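Local coordinates for protein KmHsv2 (Kluyveromyces marxianus, PDB 3VU4) that probably binds phosphoinositides at membranes as a seven-bladed beta-propeller PROPPIN akin to the autophagy protein Atg18, at residues 44-47 and 52-55. Numbering follows the deposited sequence.
Sequences IYNV and HIMS
Tyr45 and His52 lay their rings over one another in an offset stack, centroids 4.5 Å apart and planes inclined by 22°. The overlap is partial: CE2 of Tyr45 sits above the imidazole toward its rim, 3.7 Å from His52 CG. The imidazole swings to this place because CG of His52 stands anti to the backbone N (chi1 -168°), which also brings its edge to the backbone, where the Ile44 carbonyl oxygen lies in the ring plane, 3.3 Å from His52 CD2. His52 NE2 divides itself between two weak bonds, to the Met54 carbonyl oxygen and to Glu43, which may limit rotation of the ring. With His52 exchanged for an alanine, one face of the Tyr45 ring would probably lose its aromatic cover and Met54 O its weak side-chain donor. The phenol hydroxyl reaches beyond the stack to the backbone of Met354, near the C-terminus.

The backbone beside this stack illustrates the classic beta bulge, here in the hairpin of the third and fourth strands (41-47 and 50-57) of a four-stranded propeller blade. Ile53 and Met54 both lie opposite Ile44, whereas Tyr45 faces His52 in a non-hydrogen-bonded pair, so the extra residue shifts the register by one. The Ile44 oxygen accepts a bond from Ile53 N at 3.0 Å (159° at the hydrogen) and a weak, more bent one from Met54 N. Ile44 N returns a bond to Met54 O, also 3.0 Å long.

Packing is close around buried Ile44 and Tyr45, backed by Ile35 and Leu36 of strand 33-37. The second strand is looser: Ile53 is exposed, although its CD1 reaches back to Ile44 CG2 at 3.7 Å and brushes Asn46 OD1, an oxygen already bonded to Arg69, while SD of partly exposed Met54 stays 4.3 Å from Ile44 CD1.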
ATOM      1  N   ILE A  44      13.993  10.502  -4.719  1.00 49.26           N
ATOM      2  CA  ILE A  44      13.516   9.226  -5.224  1.00 47.21           C
ATOM      3  C   ILE A  44      14.613   8.194  -5.032  1.00 46.34           C
ATOM      4  O   ILE A  44      15.783   8.470  -5.293  1.00 45.92           O
ATOM      5  CB  ILE A  44      13.159   9.307  -6.720  1.00 48.18           C
ATOM      6  CG1 ILE A  44      12.054  10.343  -6.931  1.00 48.26           C
ATOM      7  CG2 ILE A  44      12.690   7.942  -7.220  1.00 47.69           C
ATOM      8  CD1 ILE A  44      11.740  10.609  -8.391  1.00 46.84           C
ATOM      9  N   TYR A  45      14.233   7.009  -4.564  1.00 45.55           N
ATOM     10  CA  TYR A  45      15.194   5.940  -4.335  1.00 45.91           C
ATOM     11  C   TYR A  45      14.735   4.627  -4.935  1.00 48.06           C
ATOM     12  O   TYR A  45      13.571   4.457  -5.301  1.00 49.07           O
ATOM     13  CB  TYR A  45      15.397   5.692  -2.836  1.00 43.17           C
ATOM     14  CG  TYR A  45      15.654   6.920  -1.996  1.00 43.42           C
ATOM     15  CD1 TYR A  45      14.618   7.820  -1.697  1.00 40.98           C
ATOM     16  CD2 TYR A  45      16.930   7.183  -1.491  1.00 40.15           C
ATOM     17  CE1 TYR A  45      14.853   8.950  -0.915  1.00 42.02           C
ATOM     18  CE2 TYR A  45      17.177   8.308  -0.712  1.00 41.59           C
ATOM     19  CZ  TYR A  45      16.138   9.184  -0.425  1.00 43.13           C
ATOM     20  OH  TYR A  45      16.387  10.282   0.363  1.00 45.08           O
ATOM     21  N   ASN A  46      15.673   3.697  -5.036  1.00 50.07           N
ATOM     22  CA  ASN A  46      15.371   2.361  -5.499  1.00 51.92           C
ATOM     23  C   ASN A  46      15.190   1.668  -4.161  1.00 52.18           C
ATOM     24  O   ASN A  46      15.950   1.946  -3.231  1.00 51.62           O
ATOM     25  CB  ASN A  46      16.566   1.766  -6.222  1.00 56.40           C
ATOM     26  CG  ASN A  46      16.245   1.396  -7.634  1.00 60.42           C
ATOM     27  OD1 ASN A  46      15.959   2.264  -8.457  1.00 64.38           O
ATOM     28  ND2 ASN A  46      16.272   0.099  -7.930  1.00 62.20           N
ATOM     29  N   VAL A  47      14.198   0.797  -4.029  1.00 52.97           N
ATOM     30  CA  VAL A  47      14.001   0.125  -2.748  1.00 54.38           C
ATOM     31  C   VAL A  47      14.893  -1.102  -2.583  1.00 54.73           C
ATOM     32  O   VAL A  47      15.338  -1.403  -1.475  1.00 55.88           O
ATOM     33  CB  VAL A  47      12.527  -0.267  -2.529  1.00 54.12           C
ATOM     34  CG1 VAL A  47      11.667   0.983  -2.483  1.00 55.64           C
ATOM     35  CG2 VAL A  47      12.060  -1.175  -3.630  1.00 56.32           C
ATOM     36  N   HIS A  52      19.892   5.903  -3.770  1.00 53.52           N
ATOM     37  CA  HIS A  52      19.366   7.237  -4.047  1.00 55.71           C
ATOM     38  C   HIS A  52      19.574   7.478  -5.527  1.00 56.86           C
ATOM     39  O   HIS A  52      20.706   7.443  -6.003  1.00 56.29           O
ATOM     40  CB  HIS A  52      20.129   8.298  -3.247  1.00 55.76           C
ATOM     41  CG  HIS A  52      19.470   9.643  -3.246  1.00 55.83           C
ATOM     42  ND1 HIS A  52      19.988  10.724  -2.565  1.00 57.14           N
ATOM     43  CD2 HIS A  52      18.320  10.074  -3.813  1.00 55.59           C
ATOM     44  CE1 HIS A  52      19.183  11.762  -2.712  1.00 56.44           C
ATOM     45  NE2 HIS A  52      18.163  11.394  -3.465  1.00 55.37           N
ATOM     46  N   ILE A  53      18.490   7.715  -6.259  1.00 58.70           N
ATOM     47  CA  ILE A  53      18.612   7.924  -7.693  1.00 60.79           C
ATOM     48  C   ILE A  53      18.268   9.327  -8.175  1.00 63.01           C
ATOM     49  O   ILE A  53      18.477   9.642  -9.345  1.00 63.74           O
ATOM     50  CB  ILE A  53      17.763   6.900  -8.483  1.00 60.17           C
ATOM     51  CG1 ILE A  53      16.291   7.025  -8.102  1.00 59.24           C
ATOM     52  CG2 ILE A  53      18.261   5.490  -8.206  1.00 58.49           C
ATOM     53  CD1 ILE A  53      15.433   5.919  -8.697  1.00 60.31           C
ATOM     54  N   MET A  54      17.749  10.173  -7.289  1.00 64.39           N
ATOM     55  CA  MET A  54      17.419  11.529  -7.701  1.00 65.77           C
ATOM     56  C   MET A  54      17.021  12.494  -6.599  1.00 65.78           C
ATOM     57  O   MET A  54      16.378  12.120  -5.618  1.00 66.80           O
ATOM     58  CB  MET A  54      16.307  11.513  -8.744  1.00 68.54           C
ATOM     59  CG  MET A  54      16.018  12.892  -9.310  1.00 72.55           C
ATOM     60  SD  MET A  54      14.689  12.872 -10.508  1.00 79.51           S
ATOM     61  CE  MET A  54      15.479  11.996 -11.903  1.00 78.31           C
ATOM     62  N   SER A  55      17.401  13.752  -6.797  1.00 64.66           N
ATOM     63  CA  SER A  55      17.095  14.828  -5.869  1.00 63.29           C
ATOM     64  C   SER A  55      16.558  15.991  -6.698  1.00 63.32           C
ATOM     65  O   SER A  55      16.910  16.141  -7.868  1.00 64.45           O
ATOM     66  CB  SER A  55      18.353  15.251  -5.121  1.00 62.61           C
ATOM     67  OG  SER A  55      18.054  16.258  -4.174  1.00 64.68           O
TER